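Long-range contacts in cellulose 1,4-beta-cellobiosidase (Thermobifida fusca, PDB 4JJJ), which probably hydrolyses beta-1,4 linkages in cellulose to release cellobiose, this chain being the family 48 glycosyl hydrolase domain of a longer secreted protein: residues Gly19-Phe24 and His618-Gln623; Leu27-His32 and Glu51-Tyr56. The protein carries 1 engineered substitution. One frame throughout, in Å; residues are numbered along the deposited sequence. Where two conformers were deposited one is given.

Contact 1 of 2, residues Gly19-Phe24 and His618-Gln623; sequences GYFREF and HRFWAQ. With GLC (alpha-D-glucopyranose), chain C; BGC (beta-D-glucopyranose), chain B; BGC (beta-D-glucopyranose), chain D.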
loop_
_atom_site.group_PDB
_atom_site.type_symbol
_atom_site.label_atom_id
_atom_site.label_comp_id
_atom_site.label_asym_id
_atom_site.label_seq_id
_atom_site.Cartn_x
_atom_site.Cartn_y
_atom_site.Cartn_z
ATOM N N GLY A 19 8.819 9.665 -19.668
ATOM C CA GLY A 19 9.447 8.550 -19.006
ATOM C C GLY A 19 8.713 7.941 -17.820
ATOM O O GLY A 19 9.374 7.281 -17.031
ATOM N N TYR A 20 7.388 8.063 -17.748
ATOM C CA TYR A 20 6.631 7.446 -16.623
ATOM C C TYR A 20 6.473 5.906 -16.733
ATOM O O TYR A 20 6.092 5.281 -15.739
ATOM C CB TYR A 20 5.278 8.116 -16.457
ATOM C CG TYR A 20 5.307 9.488 -15.857
ATOM C CD1 TYR A 20 5.407 9.663 -14.486
ATOM C CD2 TYR A 20 5.279 10.639 -16.648
ATOM C CE1 TYR A 20 5.482 10.891 -13.917
ATOM C CE2 TYR A 20 5.281 11.893 -16.102
ATOM C CZ TYR A 20 5.387 12.054 -14.750
ATOM O OH TYR A 20 5.423 13.295 -14.242
ATOM N N PHE A 21 6.566 5.349 -17.932
ATOM C CA PHE A 21 6.233 3.985 -18.190
ATOM C C PHE A 21 7.304 3.243 -18.994
ATOM O O PHE A 21 8.109 3.882 -19.702
ATOM C CB PHE A 21 4.984 3.805 -18.997
ATOM C CG PHE A 21 3.692 4.383 -18.464
ATOM C CD1 PHE A 21 2.725 3.587 -17.852
ATOM C CD2 PHE A 21 3.341 5.723 -18.761
ATOM C CE1 PHE A 21 1.510 4.065 -17.455
ATOM C CE2 PHE A 21 2.112 6.184 -18.351
ATOM C CZ PHE A 21 1.162 5.420 -17.665
ATOM N N ARG A 22 7.288 1.920 -18.908
ATOM C CA ARG A 22 7.968 1.059 -19.902
ATOM C C ARG A 22 6.907 0.298 -20.665
ATOM O O ARG A 22 5.966 -0.242 -20.070
ATOM C CB ARG A 22 8.944 0.126 -19.223
ATOM C CG ARG A 22 9.618 -0.809 -20.214
ATOM C CD ARG A 22 10.819 -1.499 -19.534
ATOM N NE ARG A 22 11.512 -2.414 -20.452
ATOM C CZ ARG A 22 12.789 -2.751 -20.311
ATOM N NH1 ARG A 22 13.489 -2.213 -19.347
ATOM N NH2 ARG A 22 13.380 -3.623 -21.153
ATOM N N GLU A 23 7.065 0.213 -22.006
ATOM C CA GLU A 23 6.128 -0.456 -22.846
ATOM C C GLU A 23 6.682 -1.839 -23.127
ATOM O O GLU A 23 7.877 -2.009 -23.438
ATOM C CB GLU A 23 6.018 0.288 -24.188
ATOM C CG GLU A 23 4.873 -0.304 -24.980
ATOM C CD GLU A 23 4.546 0.480 -26.226
ATOM O OE1 GLU A 23 4.379 1.724 -26.147
ATOM O OE2 GLU A 23 4.377 -0.208 -27.257
ATOM N N PHE A 24 5.824 -2.793 -22.958
ATOM C CA PHE A 24 6.052 -4.223 -23.284
ATOM C C PHE A 24 4.950 -4.662 -24.243
ATOM O O PHE A 24 3.781 -4.850 -23.876
ATOM C CB PHE A 24 5.969 -5.106 -21.996
ATOM C CG PHE A 24 7.010 -4.849 -21.005
ATOM C CD1 PHE A 24 8.135 -5.624 -20.919
ATOM C CD2 PHE A 24 6.825 -3.827 -20.023
ATOM C CE1 PHE A 24 9.102 -5.381 -20.014
ATOM C CE2 PHE A 24 7.756 -3.618 -19.090
ATOM C CZ PHE A 24 8.891 -4.371 -19.045
ATOM N N HIS A 618 9.029 13.215 -9.706
ATOM C CA HIS A 618 7.770 12.917 -10.449
ATOM C C HIS A 618 7.434 11.462 -10.125
ATOM O O HIS A 618 7.666 10.524 -10.889
ATOM C CB HIS A 618 8.010 13.176 -11.913
ATOM C CG HIS A 618 8.403 14.592 -12.162
ATOM N ND1 HIS A 618 9.716 14.952 -12.123
ATOM C CD2 HIS A 618 7.719 15.752 -12.404
ATOM C CE1 HIS A 618 9.843 16.252 -12.311
ATOM N NE2 HIS A 618 8.649 16.754 -12.531
ATOM N N ARG A 619 6.789 11.223 -8.964
ATOM C CA ARG A 619 6.233 9.945 -8.528
ATOM C C ARG A 619 4.960 9.711 -9.311
ATOM O O ARG A 619 4.119 10.569 -9.373
ATOM C CB ARG A 619 5.925 9.933 -7.052
ATOM C CG ARG A 619 7.202 10.046 -6.173
ATOM C CD ARG A 619 6.721 10.203 -4.699
ATOM N NE ARG A 619 7.869 10.276 -3.791
ATOM C CZ ARG A 619 8.530 11.373 -3.487
ATOM N NH1 ARG A 619 8.212 12.528 -4.015
ATOM N NH2 ARG A 619 9.523 11.276 -2.623
ATOM N N PHE A 620 4.860 8.545 -9.879
ATOM C CA PHE A 620 3.650 8.225 -10.705
ATOM C C PHE A 620 2.330 8.491 -9.980
ATOM O O PHE A 620 1.432 9.176 -10.479
ATOM C CB PHE A 620 3.720 6.829 -11.228
ATOM C CG PHE A 620 2.590 6.468 -12.172
ATOM C CD1 PHE A 620 2.586 6.949 -13.500
ATOM C CD2 PHE A 620 1.485 5.715 -11.779
ATOM C CE1 PHE A 620 1.567 6.658 -14.389
ATOM C CE2 PHE A 620 0.458 5.445 -12.670
ATOM C CZ PHE A 620 0.488 5.915 -13.976
ATOM N N TRP A 621 2.221 7.947 -8.792
ATOM C CA TRP A 621 0.994 8.044 -8.022
ATOM C C TRP A 621 0.709 9.502 -7.766
ATOM O O TRP A 621 -0.425 9.901 -7.797
ATOM C CB TRP A 621 1.057 7.223 -6.782
ATOM C CG TRP A 621 1.857 7.729 -5.575
ATOM C CD1 TRP A 621 3.061 7.308 -5.170
ATOM C CD2 TRP A 621 1.483 8.774 -4.610
ATOM N NE1 TRP A 621 3.447 7.946 -4.044
ATOM C CE2 TRP A 621 2.483 8.829 -3.650
ATOM C CE3 TRP A 621 0.332 9.558 -4.428
ATOM C CZ2 TRP A 621 2.427 9.653 -2.559
ATOM C CZ3 TRP A 621 0.259 10.361 -3.360
ATOM C CH2 TRP A 621 1.316 10.429 -2.411
ATOM N N ALA A 622 1.691 10.312 -7.473
ATOM C CA ALA A 622 1.485 11.712 -7.106
ATOM C C ALA A 622 1.004 12.488 -8.335
ATOM O O ALA A 622 0.183 13.397 -8.250
ATOM C CB ALA A 622 2.759 12.323 -6.523
ATOM N N GLN A 623 1.658 12.225 -9.487
ATOM C CA GLN A 623 1.274 12.922 -10.706
ATOM C C GLN A 623 -0.142 12.571 -11.096
ATOM O O GLN A 623 -0.890 13.434 -11.572
ATOM C CB GLN A 623 2.277 12.639 -11.829
ATOM C CG GLN A 623 3.728 13.071 -11.492
ATOM C CD GLN A 623 3.795 14.566 -11.164
ATOM O OE1 GLN A 623 3.343 15.413 -11.959
ATOM N NE2 GLN A 623 4.318 14.918 -10.029
HETATM C C1 GLC C . 7.876 11.398 1.832
HETATM C C2 GLC C . 7.445 10.345 2.772
HETATM C C3 GLC C . 7.329 8.981 2.042
HETATM C C4 GLC C . 6.389 9.091 0.837
HETATM C C5 GLC C . 6.888 10.274 0.002
HETATM C C6 GLC C . 6.044 10.633 -1.186
HETATM O O1 GLC C . 9.114 10.950 1.442
HETATM O O2 GLC C . 8.525 10.141 3.785
HETATM O O3 GLC C . 6.948 7.946 2.934
HETATM O O4 GLC C . 6.503 7.904 0.023
HETATM O O5 GLC C . 6.920 11.462 0.796
HETATM O O6 GLC C . 4.802 11.044 -0.734
HETATM C C2 BGC B . 7.038 10.204 3.061
HETATM C C3 BGC B . 6.973 8.882 2.305
HETATM C C4 BGC B . 6.316 9.076 0.923
HETATM C C5 BGC B . 6.828 10.284 0.114
HETATM C C6 BGC B . 5.935 10.640 -1.077
HETATM C C1 BGC B . 7.601 11.302 2.190
HETATM O O1 BGC B . 7.546 12.533 2.984
HETATM O O2 BGC B . 7.884 9.918 4.224
HETATM O O3 BGC B . 6.252 7.900 3.056
HETATM O O4 BGC B . 6.475 7.926 0.090
HETATM O O5 BGC B . 6.874 11.444 0.945
HETATM O O6 BGC B . 4.656 11.076 -0.693
HETATM C C2 BGC D . 5.516 6.231 -1.243
HETATM C C3 BGC D . 4.310 5.320 -1.458
HETATM C C4 BGC D . 3.888 4.656 -0.115
HETATM C C5 BGC D . 3.793 5.684 1.040
HETATM C C6 BGC D . 3.562 4.983 2.358
HETATM C C1 BGC D . 5.284 7.219 -0.116
HETATM O O2 BGC D . 5.768 6.978 -2.426
HETATM O O3 BGC D . 4.679 4.344 -2.463
HETATM O O4 BGC D . 2.626 3.988 -0.319
HETATM O O5 BGC D . 5.010 6.440 1.065
HETATM O O6 BGC D . 4.593 4.052 2.626
#
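Phe620 points the edge of its ring at the face of Phe21 in an offset edge-to-face pair. The ring centroids are 5.2 Å apart and the planes meet at 73°. The closest atoms are Phe620 CE1 and Phe21 CZ, at 3.5 Å. Phe620 holds its CG anti to the backbone N (chi1 -175°), and this carries the ring from the first turn of helix 620-637 to strand 21-24. Tyr20 approaches the same ring from another direction. Its CD1 lies near the Phe620 plane, 4.0 Å from Phe620 CD1. The hydroxyl end of Tyr20 meets both His618 and Gln623, crossing Gln623 at about a right angle. Tyr20 OH is 3.2 Å from Gln623 CG and 3.5 Å from His618 CB, so it touches carbon on both. Its hydrogen bond goes elsewhere, to Ile539 O. Likewise the Gln623 amide bonds to Gln9 and Ile541, and the His618 ring to Glu35 and Asp537.

The residues on either side of Phe620 in sequence, the N-cap Arg619 and Trp621, reach the sugar. Trp621 NE1 donates in the ring plane to O2 of the chain D glucose, at 3.0 Å and 162°. Arg619 is salt-bridged to Glu40 and Glu545. The next sugar unit is modelled as superposed alpha and beta anomers, each with C6 over one face of the Arg619 guanidinium. No hydrogen bond crosses between the two segments. Their cohesion is therefore apolar and aromatic, while the buried polar ends are satisfied by other parts of the chain.

Contact 2 of 2, residues Leu27-His32 and Glu51-Tyr56; sequences LLVPYH and EAFSYY. With BGC (beta-D-glucopyranose), chain D.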
loop_
_atom_site.group_PDB
_atom_site.type_symbol
_atom_site.label_atom_id
_atom_site.label_comp_id
_atom_site.label_asym_id
_atom_site.label_seq_id
_atom_site.Cartn_x
_atom_site.Cartn_y
_atom_site.Cartn_z
ATOM N N LEU A 27 1.636 -2.767 -24.266
ATOM C CA LEU A 27 1.031 -2.538 -22.929
ATOM C C LEU A 27 1.999 -1.738 -22.107
ATOM O O LEU A 27 3.181 -1.823 -22.301
ATOM C CB LEU A 27 0.748 -3.847 -22.204
ATOM C CG LEU A 27 -0.378 -4.738 -22.802
ATOM C CD1 LEU A 27 -0.365 -6.095 -22.138
ATOM C CD2 LEU A 27 -1.704 -4.034 -22.803
ATOM N N LEU A 28 1.475 -0.888 -21.221
ATOM C CA LEU A 28 2.283 0.016 -20.421
ATOM C C LEU A 28 2.358 -0.445 -18.968
ATOM O O LEU A 28 1.369 -0.814 -18.388
ATOM C CB LEU A 28 1.677 1.408 -20.479
ATOM C CG LEU A 28 1.524 2.007 -21.854
ATOM C CD1 LEU A 28 0.862 3.333 -21.759
ATOM C CD2 LEU A 28 2.825 2.153 -22.535
ATOM N N VAL A 29 3.558 -0.340 -18.447
ATOM C CA VAL A 29 3.849 -0.615 -17.037
ATOM C C VAL A 29 4.440 0.657 -16.421
ATOM O O VAL A 29 5.521 1.120 -16.800
ATOM C CB VAL A 29 4.819 -1.797 -16.886
ATOM C CG1 VAL A 29 5.180 -2.059 -15.383
ATOM C CG2 VAL A 29 4.251 -3.032 -17.485
ATOM N N PRO A 30 3.719 1.269 -15.473
ATOM C CA PRO A 30 4.244 2.495 -14.869
ATOM C C PRO A 30 5.397 2.210 -13.933
ATOM O O PRO A 30 5.410 1.164 -13.285
ATOM C CB PRO A 30 3.074 3.035 -14.028
ATOM C CG PRO A 30 2.317 1.792 -13.650
ATOM C CD PRO A 30 2.402 0.928 -14.936
ATOM N N TYR A 31 6.348 3.106 -13.871
ATOM C CA TYR A 31 7.387 3.078 -12.854
ATOM C C TYR A 31 6.869 3.720 -11.608
ATOM O O TYR A 31 5.953 4.513 -11.635
ATOM C CB TYR A 31 8.585 3.876 -13.353
ATOM C CG TYR A 31 9.318 3.350 -14.590
ATOM C CD1 TYR A 31 9.847 2.047 -14.632
ATOM C CD2 TYR A 31 9.546 4.171 -15.655
ATOM C CE1 TYR A 31 10.606 1.617 -15.703
ATOM C CE2 TYR A 31 10.279 3.721 -16.732
ATOM C CZ TYR A 31 10.776 2.463 -16.726
ATOM O OH TYR A 31 11.554 2.022 -17.832
ATOM N N HIS A 32 7.550 3.457 -10.475
ATOM C CA HIS A 32 7.263 4.181 -9.223
ATOM C C HIS A 32 7.438 5.685 -9.431
ATOM O O HIS A 32 6.644 6.501 -9.031
ATOM C CB HIS A 32 8.123 3.664 -8.092
ATOM C CG HIS A 32 7.926 4.470 -6.833
ATOM N ND1 HIS A 32 6.791 4.347 -6.049
ATOM C CD2 HIS A 32 8.726 5.365 -6.211
ATOM C CE1 HIS A 32 6.888 5.153 -5.024
ATOM N NE2 HIS A 32 8.064 5.767 -5.064
ATOM N N GLU A 51 0.332 -0.325 -6.099
ATOM C CA GLU A 51 -0.101 1.005 -5.932
ATOM C C GLU A 51 -0.111 1.749 -7.274
ATOM O O GLU A 51 -1.062 2.428 -7.622
ATOM C CB GLU A 51 0.798 1.686 -4.874
ATOM C CG GLU A 51 0.750 3.207 -4.850
ATOM C CD GLU A 51 1.721 3.710 -3.822
ATOM O OE1 GLU A 51 2.853 4.092 -4.194
ATOM O OE2 GLU A 51 1.388 3.627 -2.586
ATOM N N ALA A 52 1.032 1.771 -7.943
ATOM C CA ALA A 52 1.110 2.481 -9.234
ATOM C C ALA A 52 0.084 2.015 -10.205
ATOM O O ALA A 52 -0.528 2.823 -10.898
ATOM C CB ALA A 52 2.484 2.392 -9.800
ATOM N N PHE A 53 -0.118 0.684 -10.250
ATOM C CA PHE A 53 -1.165 0.185 -11.144
ATOM C C PHE A 53 -2.566 0.638 -10.788
ATOM O O PHE A 53 -3.293 1.069 -11.658
ATOM C CB PHE A 53 -1.108 -1.371 -11.287
ATOM C CG PHE A 53 -0.169 -1.889 -12.304
ATOM C CD1 PHE A 53 -0.585 -2.012 -13.659
ATOM C CD2 PHE A 53 1.107 -2.349 -11.969
ATOM C CE1 PHE A 53 0.268 -2.536 -14.594
ATOM C CE2 PHE A 53 1.941 -2.801 -12.967
ATOM C CZ PHE A 53 1.523 -2.989 -14.210
ATOM N N SER A 54 -2.851 0.760 -9.478
ATOM C CA SER A 54 -4.161 1.268 -9.075
ATOM C C SER A 54 -4.354 2.694 -9.492
ATOM O O SER A 54 -5.443 3.117 -9.878
ATOM C CB SER A 54 -4.417 1.036 -7.598
ATOM O OG SER A 54 -3.605 1.789 -6.722
ATOM N N TYR A 55 -3.277 3.505 -9.434
ATOM C CA TYR A 55 -3.321 4.862 -9.875
ATOM C C TYR A 55 -3.412 4.995 -11.415
ATOM O O TYR A 55 -4.059 5.894 -11.916
ATOM C CB TYR A 55 -2.137 5.675 -9.322
ATOM C CG TYR A 55 -2.381 6.231 -7.960
ATOM C CD1 TYR A 55 -2.954 7.498 -7.803
ATOM C CD2 TYR A 55 -2.033 5.523 -6.807
ATOM C CE1 TYR A 55 -3.160 8.001 -6.548
ATOM C CE2 TYR A 55 -2.296 6.041 -5.508
ATOM C CZ TYR A 55 -2.820 7.260 -5.377
ATOM O OH TYR A 55 -3.045 7.846 -4.157
ATOM N N TYR A 56 -2.808 4.053 -12.131
ATOM C CA TYR A 56 -2.890 4.006 -13.589
ATOM C C TYR A 56 -4.339 3.782 -13.981
ATOM O O TYR A 56 -4.897 4.485 -14.824
ATOM C CB TYR A 56 -1.968 2.931 -14.104
ATOM C CG TYR A 56 -1.887 2.685 -15.603
ATOM C CD1 TYR A 56 -2.337 3.599 -16.559
ATOM C CD2 TYR A 56 -1.357 1.445 -16.048
ATOM C CE1 TYR A 56 -2.243 3.284 -17.941
ATOM C CE2 TYR A 56 -1.274 1.122 -17.397
ATOM C CZ TYR A 56 -1.773 2.056 -18.275
ATOM O OH TYR A 56 -1.773 1.654 -19.645
HETATM C C2 BGC D . 5.516 6.231 -1.243
HETATM C C3 BGC D . 4.310 5.320 -1.458
HETATM C C4 BGC D . 3.888 4.656 -0.115
HETATM C C5 BGC D . 3.793 5.684 1.040
HETATM C C6 BGC D . 3.562 4.983 2.358
HETATM C C1 BGC D . 5.284 7.219 -0.116
HETATM O O2 BGC D . 5.768 6.978 -2.426
HETATM O O3 BGC D . 4.679 4.344 -2.463
HETATM O O4 BGC D . 2.626 3.988 -0.319
HETATM O O5 BGC D . 5.010 6.440 1.065
HETATM O O6 BGC D . 4.593 4.052 2.626
HETATM O O HOH W 1 -1.438 -0.691 -20.997
HETATM O O HOH W 2 4.214 3.406 -6.442
#
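The start of helix 50-67, which carries the predicted proton donor Glu51, packs here against strand 27-30 of a two-stranded antiparallel hairpin. The strand and helix segments run at 125° to each other, their axes 8.5 Å apart. Pro30 lies at the middle of the apolar contact. Its CD sits over the face of Phe53 in a CH-pi contact, 4.1 Å from the ring centroid and 14° off the normal. Pro30 CG meets Ala52 CB at 3.9 Å. Val29 CG1 also touches Phe53 CZ.

Tyr56 crosses Pro30 at about a right angle, its CD2 meeting the same CD. Its CG is anti to the backbone N (chi1 180°), and the ring reaches out to Leu28, where Tyr56 OH is 3.6 Å from Leu28 CB. A water in the ring plane donates to Tyr56 OH and accepts from Leu28 N, so it joins helix to strand.

The sugar end is polar. Glu51 extends fully to the chain D glucose and takes two hydrogen bonds, from O3 to OE1 at 2.5 Å and from O4 to OE2 at 2.6 Å. A second water bridges Glu51 OE1 to His32 ND1. It lies in the imidazole plane, as does O2 of the glucose, near CE1. His32 NE2 bonds to Glu40, which also holds this glucose. Together these groups form part of the glycan-binding site in the (alpha/alpha)6 barrel of family 48 glycoside hydrolases.

From the N terminus, helix 2-14 leads into strand 21-24, the first partner of contact 1. The chain turns back at once into strand 27-30, which pairs antiparallel with it and begins contact 2. Contact 2 closes a short loop when helix 50-67 starts. Contact 1 closes only when helix 620-637 begins, nearly 600 residues later, so the small loop lies wholly within the large one. The two contacts share the hairpin: Arg22 N is 2.9 Å from Val29 O. They also meet where Phe620 N is 2.8 Å from His32 O, a probable hydrogen bond. The hairpin lies against both helix 50-67 and helix 620-637, which also touch directly through Phe620. Both contacts reach the chain D glucose.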